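Local coordinates for protein importin-95 (Chaetomium thermophilum, PDB 4XRI) that probably carries protein cargo into the nucleus as a flexible importin-beta transport receptor and probably binds a small GTPase, at residues I14-S19 with G60-A65; N41-L46 with N91-E96; I127-L132 with T172-S177. The protein carries 2 engineered substitutions. One frame throughout, in Å; residues are numbered along the deposited sequence.

Contact 1: I14-S19 with G60-A65. With SO4 (sulfate ion), chain C.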
loop_
_atom_site.group_PDB
_atom_site.type_symbol
_atom_site.label_atom_id
_atom_site.label_comp_id
_atom_site.label_asym_id
_atom_site.label_seq_id
_atom_site.Cartn_x
_atom_site.Cartn_y
_atom_site.Cartn_z
ATOM N N ILE A 14 30.845 -26.481 -12.422
ATOM C CA ILE A 14 29.679 -27.124 -13.013
ATOM C C ILE A 14 28.454 -26.986 -12.109
ATOM O O ILE A 14 27.344 -26.773 -12.596
ATOM C CB ILE A 14 29.960 -28.610 -13.301
ATOM C CG1 ILE A 14 31.013 -28.734 -14.403
ATOM C CG2 ILE A 14 28.692 -29.342 -13.705
ATOM C CD1 ILE A 14 31.327 -30.161 -14.791
ATOM N N ILE A 15 28.654 -27.085 -10.796
ATOM C CA ILE A 15 27.548 -26.900 -9.861
ATOM C C ILE A 15 27.008 -25.474 -9.947
ATOM O O ILE A 15 25.800 -25.251 -9.857
ATOM C CB ILE A 15 27.958 -27.195 -8.399
ATOM C CG1 ILE A 15 28.658 -28.549 -8.285
ATOM C CG2 ILE A 15 26.737 -27.164 -7.481
ATOM C CD1 ILE A 15 27.870 -29.699 -8.860
ATOM N N LEU A 16 27.908 -24.509 -10.115
ATOM C CA LEU A 16 27.515 -23.109 -10.233
ATOM C C LEU A 16 26.849 -22.827 -11.572
ATOM O O LEU A 16 25.882 -22.070 -11.643
ATOM C CB LEU A 16 28.725 -22.194 -10.057
ATOM C CG LEU A 16 29.314 -22.078 -8.651
ATOM C CD1 LEU A 16 30.567 -21.222 -8.678
ATOM C CD2 LEU A 16 28.295 -21.519 -7.672
ATOM N N GLU A 17 27.378 -23.427 -12.632
ATOM C CA GLU A 17 26.796 -23.275 -13.959
ATOM C C GLU A 17 25.385 -23.849 -13.967
ATOM O O GLU A 17 24.461 -23.250 -14.514
ATOM C CB GLU A 17 27.663 -23.958 -15.019
ATOM C CG GLU A 17 27.239 -23.658 -16.447
ATOM C CD GLU A 17 27.400 -22.193 -16.808
ATOM O OE1 GLU A 17 28.555 -21.726 -16.896
ATOM O OE2 GLU A 17 26.373 -21.508 -17.000
ATOM N N ASN A 18 25.230 -25.015 -13.348
ATOM C CA ASN A 18 23.918 -25.629 -13.185
ATOM C C ASN A 18 23.032 -24.804 -12.260
ATOM O O ASN A 18 21.808 -24.816 -12.384
ATOM C CB ASN A 18 24.053 -27.051 -12.641
ATOM C CG ASN A 18 24.681 -27.999 -13.641
ATOM O OD1 ASN A 18 24.531 -27.834 -14.851
ATOM N ND2 ASN A 18 25.386 -29.006 -13.137
ATOM N N SER A 19 23.659 -24.088 -11.332
ATOM C CA SER A 19 22.927 -23.221 -10.416
ATOM C C SER A 19 22.272 -22.063 -11.161
ATOM O O SER A 19 21.305 -21.472 -10.682
ATOM C CB SER A 19 23.852 -22.689 -9.319
ATOM O OG SER A 19 23.149 -21.839 -8.428
ATOM N N GLY A 60 33.596 -14.700 -15.765
ATOM C CA GLY A 60 33.054 -13.725 -14.839
ATOM C C GLY A 60 31.755 -14.136 -14.177
ATOM O O GLY A 60 31.567 -13.911 -12.979
ATOM N N HIS A 61 30.854 -14.739 -14.949
ATOM C CA HIS A 61 29.542 -15.100 -14.425
ATOM C C HIS A 61 29.634 -16.250 -13.425
ATOM O O HIS A 61 28.837 -16.331 -12.490
ATOM C CB HIS A 61 28.583 -15.455 -15.567
ATOM C CG HIS A 61 28.950 -16.703 -16.309
ATOM N ND1 HIS A 61 29.838 -16.710 -17.363
ATOM C CD2 HIS A 61 28.535 -17.983 -16.159
ATOM C CE1 HIS A 61 29.960 -17.942 -17.825
ATOM N NE2 HIS A 61 29.180 -18.734 -17.112
ATOM N N ILE A 62 30.613 -17.129 -13.613
ATOM C CA ILE A 62 30.860 -18.198 -12.652
ATOM C C ILE A 62 31.379 -17.616 -11.342
ATOM O O ILE A 62 30.908 -17.970 -10.259
ATOM C CB ILE A 62 31.871 -19.232 -13.185
ATOM C CG1 ILE A 62 31.310 -19.934 -14.422
ATOM C CG2 ILE A 62 32.207 -20.255 -12.106
ATOM C CD1 ILE A 62 29.995 -20.639 -14.173
ATOM N N ARG A 63 32.353 -16.717 -11.455
ATOM C CA ARG A 63 32.953 -16.075 -10.293
ATOM C C ARG A 63 31.927 -15.261 -9.514
ATOM O O ARG A 63 31.913 -15.280 -8.284
ATOM C CB ARG A 63 34.115 -15.180 -10.724
ATOM C CG ARG A 63 35.210 -15.918 -11.466
ATOM C CD ARG A 63 36.272 -14.965 -11.971
ATOM N NE ARG A 63 37.033 -14.360 -10.882
ATOM C CZ ARG A 63 38.004 -13.470 -11.057
ATOM N NH1 ARG A 63 38.324 -13.074 -12.282
ATOM N NH2 ARG A 63 38.645 -12.969 -10.009
ATOM N N ALA A 64 31.077 -14.541 -10.242
ATOM C CA ALA A 64 30.010 -13.765 -9.624
ATOM C C ALA A 64 29.068 -14.687 -8.864
ATOM O O ALA A 64 28.708 -14.415 -7.720
ATOM C CB ALA A 64 29.248 -12.967 -10.675
ATOM N N ALA A 65 28.684 -15.785 -9.511
ATOM C CA ALA A 65 27.815 -16.789 -8.905
ATOM C C ALA A 65 28.407 -17.328 -7.608
ATOM O O ALA A 65 27.699 -17.493 -6.614
ATOM C CB ALA A 65 27.568 -17.926 -9.881
HETATM S S SO4 C . 30.709 -13.755 -18.795
HETATM O O1 SO4 C . 29.352 -14.094 -19.211
HETATM O O2 SO4 C . 31.265 -14.861 -18.021
HETATM O O3 SO4 C . 31.538 -13.526 -19.974
HETATM O O4 SO4 C . 30.683 -12.544 -17.981
#

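Contact 2: N41-L46 with N91-E96. With SO4 (sulfate ion), chain F.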
loop_
_atom_site.group_PDB
_atom_site.type_symbol
_atom_site.label_atom_id
_atom_site.label_comp_id
_atom_site.label_asym_id
_atom_site.label_seq_id
_atom_site.Cartn_x
_atom_site.Cartn_y
_atom_site.Cartn_z
ATOM N N ASN A 41 29.987 -29.301 5.631
ATOM C CA ASN A 41 31.184 -28.612 6.092
ATOM C C ASN A 41 31.115 -27.155 5.667
ATOM O O ASN A 41 31.514 -26.800 4.556
ATOM C CB ASN A 41 32.452 -29.278 5.547
ATOM C CG ASN A 41 33.724 -28.781 6.227
ATOM O OD1 ASN A 41 33.770 -27.677 6.768
ATOM N ND2 ASN A 41 34.768 -29.603 6.195
ATOM N N PHE A 42 30.607 -26.317 6.563
ATOM C CA PHE A 42 30.355 -24.914 6.256
ATOM C C PHE A 42 31.634 -24.160 5.903
ATOM O O PHE A 42 31.653 -23.360 4.969
ATOM C CB PHE A 42 29.653 -24.237 7.432
ATOM C CG PHE A 42 29.253 -22.819 7.162
ATOM C CD1 PHE A 42 28.264 -22.529 6.237
ATOM C CD2 PHE A 42 29.860 -21.774 7.836
ATOM C CE1 PHE A 42 27.891 -21.224 5.986
ATOM C CE2 PHE A 42 29.492 -20.466 7.590
ATOM C CZ PHE A 42 28.506 -20.191 6.663
ATOM N N SER A 43 32.702 -24.427 6.647
ATOM C CA SER A 43 33.981 -23.763 6.417
ATOM C C SER A 43 34.551 -24.097 5.043
ATOM O O SER A 43 35.017 -23.213 4.323
ATOM C CB SER A 43 34.987 -24.146 7.505
ATOM O OG SER A 43 34.587 -23.630 8.763
ATOM N N GLN A 44 34.506 -25.375 4.683
ATOM C CA GLN A 44 35.023 -25.823 3.395
ATOM C C GLN A 44 34.176 -25.264 2.259
ATOM O O GLN A 44 34.683 -24.975 1.173
ATOM C CB GLN A 44 35.059 -27.351 3.332
ATOM C CG GLN A 44 36.188 -27.906 2.481
ATOM C CD GLN A 44 37.559 -27.563 3.036
ATOM O OE1 GLN A 44 37.710 -27.287 4.228
ATOM N NE2 GLN A 44 38.567 -27.574 2.171
ATOM N N TYR A 45 32.882 -25.117 2.526
ATOM C CA TYR A 45 31.953 -24.490 1.592
ATOM C C TYR A 45 32.378 -23.051 1.320
ATOM O O TYR A 45 32.401 -22.604 0.173
ATOM C CB TYR A 45 30.528 -24.544 2.150
ATOM C CG TYR A 45 29.464 -23.888 1.294
ATOM C CD1 TYR A 45 29.134 -24.398 0.045
ATOM C CD2 TYR A 45 28.763 -22.779 1.753
ATOM C CE1 TYR A 45 28.151 -23.808 -0.733
ATOM C CE2 TYR A 45 27.779 -22.183 0.985
ATOM C CZ TYR A 45 27.475 -22.703 -0.256
ATOM O OH TYR A 45 26.498 -22.112 -1.024
ATOM N N LEU A 46 32.732 -22.337 2.385
ATOM C CA LEU A 46 33.183 -20.954 2.276
ATOM C C LEU A 46 34.478 -20.850 1.480
ATOM O O LEU A 46 34.599 -20.018 0.582
ATOM C CB LEU A 46 33.380 -20.336 3.662
ATOM C CG LEU A 46 32.142 -20.222 4.552
ATOM C CD1 LEU A 46 32.439 -19.355 5.768
ATOM C CD2 LEU A 46 30.961 -19.677 3.768
ATOM N N ASN A 91 30.447 -18.260 14.756
ATOM C CA ASN A 91 30.671 -19.389 15.657
ATOM C C ASN A 91 30.834 -20.762 15.009
ATOM O O ASN A 91 31.088 -21.746 15.706
ATOM C CB ASN A 91 29.525 -19.462 16.666
ATOM C CG ASN A 91 29.554 -18.322 17.662
ATOM O OD1 ASN A 91 30.615 -17.950 18.168
ATOM N ND2 ASN A 91 28.389 -17.752 17.943
ATOM N N GLN A 92 30.692 -20.845 13.693
ATOM C CA GLN A 92 30.823 -22.135 13.024
ATOM C C GLN A 92 31.972 -22.144 12.023
ATOM O O GLN A 92 32.064 -23.023 11.165
ATOM C CB GLN A 92 29.509 -22.514 12.344
ATOM C CG GLN A 92 28.390 -22.775 13.338
ATOM C CD GLN A 92 27.076 -23.121 12.674
ATOM O OE1 GLN A 92 26.026 -22.589 13.037
ATOM N NE2 GLN A 92 27.122 -24.026 11.702
ATOM N N THR A 93 32.850 -21.157 12.149
ATOM C CA THR A 93 34.094 -21.135 11.397
ATOM C C THR A 93 35.266 -21.047 12.364
ATOM O O THR A 93 35.084 -20.777 13.551
ATOM C CB THR A 93 34.158 -19.946 10.417
ATOM O OG1 THR A 93 34.137 -18.720 11.157
ATOM C CG2 THR A 93 32.984 -19.977 9.456
ATOM N N ASP A 94 36.467 -21.288 11.856
ATOM C CA ASP A 94 37.677 -21.027 12.618
ATOM C C ASP A 94 38.267 -19.706 12.147
ATOM O O ASP A 94 37.827 -19.150 11.140
ATOM C CB ASP A 94 38.686 -22.166 12.464
ATOM C CG ASP A 94 38.981 -22.493 11.017
ATOM O OD1 ASP A 94 38.020 -22.698 10.248
ATOM O OD2 ASP A 94 40.173 -22.543 10.653
ATOM N N GLN A 95 39.259 -19.202 12.872
ATOM C CA GLN A 95 39.869 -17.926 12.519
ATOM C C GLN A 95 40.670 -18.045 11.226
ATOM O O GLN A 95 40.740 -17.098 10.443
ATOM C CB GLN A 95 40.763 -17.422 13.651
ATOM C CG GLN A 95 41.395 -16.064 13.382
ATOM C CD GLN A 95 40.363 -14.976 13.149
ATOM O OE1 GLN A 95 39.707 -14.514 14.082
ATOM N NE2 GLN A 95 40.210 -14.564 11.896
ATOM N N GLU A 96 41.264 -19.213 11.005
ATOM C CA GLU A 96 42.050 -19.450 9.798
ATOM C C GLU A 96 41.184 -19.338 8.546
ATOM O O GLU A 96 41.589 -18.729 7.555
ATOM C CB GLU A 96 42.722 -20.823 9.852
ATOM C CG GLU A 96 43.580 -21.133 8.636
ATOM C CD GLU A 96 44.235 -22.500 8.709
ATOM O OE1 GLU A 96 44.288 -23.084 9.814
ATOM O OE2 GLU A 96 44.695 -22.991 7.657
HETATM S S SO4 F . 38.222 -19.522 16.389
HETATM O O1 SO4 F . 38.326 -18.399 17.317
HETATM O O2 SO4 F . 37.688 -20.687 17.089
HETATM O O3 SO4 F . 39.545 -19.838 15.855
HETATM O O4 SO4 F . 37.324 -19.163 15.295
#

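Contact 3: I127-L132 with T172-S177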
loop_
_atom_site.group_PDB
_atom_site.type_symbol
_atom_site.label_atom_id
_atom_site.label_comp_id
_atom_site.label_asym_id
_atom_site.label_seq_id
_atom_site.Cartn_x
_atom_site.Cartn_y
_atom_site.Cartn_z
ATOM N N ILE A 127 30.513 -9.439 5.277
ATOM C CA ILE A 127 31.427 -9.751 6.368
ATOM C C ILE A 127 31.572 -8.554 7.304
ATOM O O ILE A 127 31.563 -8.701 8.528
ATOM C CB ILE A 127 32.815 -10.158 5.845
ATOM C CG1 ILE A 127 32.721 -11.441 5.018
ATOM C CG2 ILE A 127 33.790 -10.339 6.997
ATOM C CD1 ILE A 127 34.049 -11.905 4.462
ATOM N N ALA A 128 31.692 -7.369 6.713
ATOM C CA ALA A 128 31.868 -6.138 7.475
ATOM C C ALA A 128 30.686 -5.868 8.400
ATOM O O ALA A 128 30.862 -5.390 9.522
ATOM C CB ALA A 128 32.076 -4.960 6.533
ATOM N N ALA A 129 29.484 -6.180 7.924
ATOM C CA ALA A 129 28.267 -5.971 8.700
ATOM C C ALA A 129 28.292 -6.799 9.980
ATOM O O ALA A 129 27.667 -6.445 10.980
ATOM C CB ALA A 129 27.044 -6.313 7.870
ATOM N N ILE A 130 29.036 -7.899 9.940
ATOM C CA ILE A 130 29.190 -8.767 11.097
ATOM C C ILE A 130 30.373 -8.353 11.971
ATOM O O ILE A 130 30.259 -8.281 13.197
ATOM C CB ILE A 130 29.380 -10.236 10.669
ATOM C CG1 ILE A 130 28.179 -10.714 9.852
ATOM C CG2 ILE A 130 29.597 -11.125 11.890
ATOM C CD1 ILE A 130 28.404 -12.054 9.185
ATOM N N GLU A 131 31.506 -8.068 11.337
ATOM C CA GLU A 131 32.761 -7.932 12.071
ATOM C C GLU A 131 33.085 -6.523 12.570
ATOM O O GLU A 131 33.679 -6.364 13.638
ATOM C CB GLU A 131 33.917 -8.427 11.207
ATOM C CG GLU A 131 33.909 -9.923 10.979
ATOM C CD GLU A 131 35.299 -10.478 10.742
ATOM O OE1 GLU A 131 36.210 -9.682 10.428
ATOM O OE2 GLU A 131 35.486 -11.706 10.887
ATOM N N LEU A 132 32.703 -5.503 11.809
ATOM C CA LEU A 132 33.025 -4.125 12.184
ATOM C C LEU A 132 32.384 -3.654 13.505
ATOM O O LEU A 132 33.038 -2.967 14.293
ATOM C CB LEU A 132 32.636 -3.169 11.057
ATOM C CG LEU A 132 33.539 -3.239 9.827
ATOM C CD1 LEU A 132 33.131 -2.203 8.791
ATOM C CD2 LEU A 132 34.992 -3.043 10.224
ATOM N N THR A 172 22.503 0.643 13.046
ATOM C CA THR A 172 23.021 1.626 13.996
ATOM C C THR A 172 24.447 1.330 14.455
ATOM O O THR A 172 25.295 2.224 14.492
ATOM C CB THR A 172 22.112 1.721 15.240
ATOM O OG1 THR A 172 20.819 2.198 14.850
ATOM C CG2 THR A 172 22.702 2.671 16.271
ATOM N N ASP A 173 24.708 0.075 14.804
ATOM C CA ASP A 173 26.017 -0.308 15.315
ATOM C C ASP A 173 27.102 -0.197 14.245
ATOM O O ASP A 173 28.215 0.248 14.525
ATOM C CB ASP A 173 25.970 -1.729 15.880
ATOM C CG ASP A 173 24.953 -1.873 16.997
ATOM O OD1 ASP A 173 24.469 -0.833 17.495
ATOM O OD2 ASP A 173 24.636 -3.018 17.377
ATOM N N LEU A 174 26.775 -0.602 13.024
ATOM C CA LEU A 174 27.722 -0.497 11.919
ATOM C C LEU A 174 28.032 0.964 11.605
ATOM O O LEU A 174 29.195 1.337 11.445
ATOM C CB LEU A 174 27.180 -1.200 10.677
ATOM C CG LEU A 174 28.049 -1.126 9.422
ATOM C CD1 LEU A 174 29.432 -1.698 9.688
ATOM C CD2 LEU A 174 27.384 -1.857 8.272
ATOM N N ARG A 175 26.982 1.778 11.516
ATOM C CA ARG A 175 27.125 3.218 11.310
ATOM C C ARG A 175 28.058 3.822 12.351
ATOM O O ARG A 175 28.996 4.545 12.015
ATOM C CB ARG A 175 25.760 3.913 11.365
ATOM C CG ARG A 175 24.908 3.745 10.120
ATOM C CD ARG A 175 25.547 4.405 8.902
ATOM N NE ARG A 175 24.551 5.024 8.029
ATOM C CZ ARG A 175 23.701 4.347 7.263
ATOM N NH1 ARG A 175 23.714 3.023 7.255
ATOM N NH2 ARG A 175 22.831 4.995 6.505
ATOM N N ASN A 176 27.794 3.506 13.616
ATOM C CA ASN A 176 28.579 4.016 14.732
ATOM C C ASN A 176 30.033 3.570 14.661
ATOM O O ASN A 176 30.936 4.319 15.028
ATOM C CB ASN A 176 27.964 3.571 16.060
ATOM C CG ASN A 176 28.707 4.124 17.258
ATOM O OD1 ASN A 176 29.099 5.292 17.277
ATOM N ND2 ASN A 176 28.911 3.283 18.266
ATOM N N SER A 177 30.257 2.349 14.183
ATOM C CA SER A 177 31.612 1.823 14.048
ATOM C C SER A 177 32.368 2.528 12.925
ATOM O O SER A 177 33.599 2.523 12.895
ATOM C CB SER A 177 31.584 0.315 13.791
ATOM O OG SER A 177 31.236 0.027 12.450
#

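Contact 1: I14-S19 with G60-A65
Glu17 OE1 accepts a hydrogen bond from His61 NE2 (3.1 Å, 161° at the hydrogen), a His-carboxylate pair joining two helices of the N-terminal part of an importin-beta superhelix built from HEAT repeats. The short axes of 14-19 and 60-65 cross at 90° and come within 9.5 Å at their closest. Glutamate suits the place because its chain can span the distance: CG lies anti to the backbone N (chi1 -171°) and a bend at chi2 swings the carboxylate across. OE1 offers its syn lone pair and lies almost in the plane of the imidazole, although carboxylate and ring planes are turned well apart. The other ring nitrogen, ND1, faces a sulfate, probably from the crystallisation liquor; its O2 also takes a hydrogen bond from His61 N, and Lys115 holds the same ion. A phenylalanine in place of His61 would probably leave the Glu17 carboxylate without its N-H partner on the facing helix. Beside the polar pair the contact is apolar. Leu16 is buried and sends its two methyl branches to different partners, CD2 to Ala65 CB at 4.3 Å, where the small alanine lets the helices approach, and CD1 to Ile62. There Leu16 CD1 rests 3.9 Å from Ile62 CG2, while the other branch of Ile62 ends with CD1 3.3 Å from Glu17 OE1.

Contact 2: N41-L46 with N91-E96
Phe42, in the first turn of helix 42-54, meets Gln92 and Thr93 with the edge of its ring. The turn is prepared by Asn41, the N-cap residue, whose OD1 accepts from Gln44 N at 3.2 Å with the donor well above the carbonyl plane; asparagine suits a helix start because its short amide can fold back onto a backbone N-H. With CG anti to its own backbone N (chi1 -175°), the Phe42 ring is directed at the turn between helices 79-91 and 95-108. Its CD2 lies 4.0 Å from Thr93 CG2, and Gln92 O also stands near the ring plane. Ser43 comes next, small enough to let the backbones draw close: its CA and that of Thr93 are 5.6 Å apart. Ser43 OG lies 3.5 Å from Gln92 O, a proximity without a hydrogen bond across the segments. One turn on from Phe42, buried Leu46 uses its two methyls differently. Its CD1 meets Thr93 CG2 at 3.8 Å. Its CD2 sits 3.8 Å above one face of the Phe42 ring, offset toward the rim. Threonine is well chosen opposite, because its two branches divide the work: the methyl enters the patch while OG1 bonds Trp89 O and Arg98. Asp94 is the N-cap of helix 95-108, its carboxylate accepting from a backbone N of the first turn, and OD1 is also bonded to Thr97 OG1. A sulfate, probably from the crystallisation liquor, is bound by Gln95 N and Arg98. Within this all-helical N-terminal region, Leu46 also packs on Leu70 of helix 60-72 and Trp89 of helix 79-91, while Tyr45 turns to helix 24-40.

Contact 3: I127-L132 with T172-S177
Leu132 and Leu174 form the close-packed part of this contact, their side chains meeting at a slant. Leu174 CD1 lies 3.8 Å from Leu132 CB and equally 3.8 Å from Leu132 CD1, so one methyl fits against both the root and the end of its partner. Leu174 gets there because its CG stands anti to the backbone N (chi1 178°), which carries both branches over to 127-132. A leucine suits the position: its fork lets CD1 serve Leu132 while CD2 turns to Ala129. The two segments belong to successive parts of an importin-beta superhelix of HEAT repeats, 127-132 at the C-terminal end of helix 114-131 and 172-177 in the short helix 172-178. Leu132 extends the apolar patch to Met141 of helix 140-150. Toward Ala129 the fit is looser; Leu174 CD2 stays 4.5 Å from Ala129 CB. Leu174 is buried, whereas Ala129 and Ser177 lie at the margin of the contact and are partly open to solvent. On the Ser177 side the touch is with backbone, Ser177 CB lying 3.6 Å from Leu132 O. The serine hydroxyl makes no hydrogen bond to 127-132. It turns back on its own helix instead, a common habit of serine in helices, and Ser177 OG donates to Leu174 O at 2.6 Å, approaching 19° out of the carbonyl plane.

How the contacts relate
The three contacts follow one another through the N-terminal arm of the all-helical chain, all on the same side of its centre. Contacts 1 and 2 interlock along the sequence, since 41-46 falls between 14-19 and 60-65, and 60-65 in turn between 41-46 and 91-96; their centres are 21 Å apart, and helices 42-54 and 60-72 are consecutive. Contact 3 opens only after both have closed, 21 Å from contact 2 and 29 Å from contact 1 between centres, with helix 95-108 leading into helix 114-131. None touches another, yet Trp89 and Arg98 have partners in both contacts 2 and 3. Each joins segments 40 to 45 residues apart, consistent with a superhelix of stacked helices that can flex.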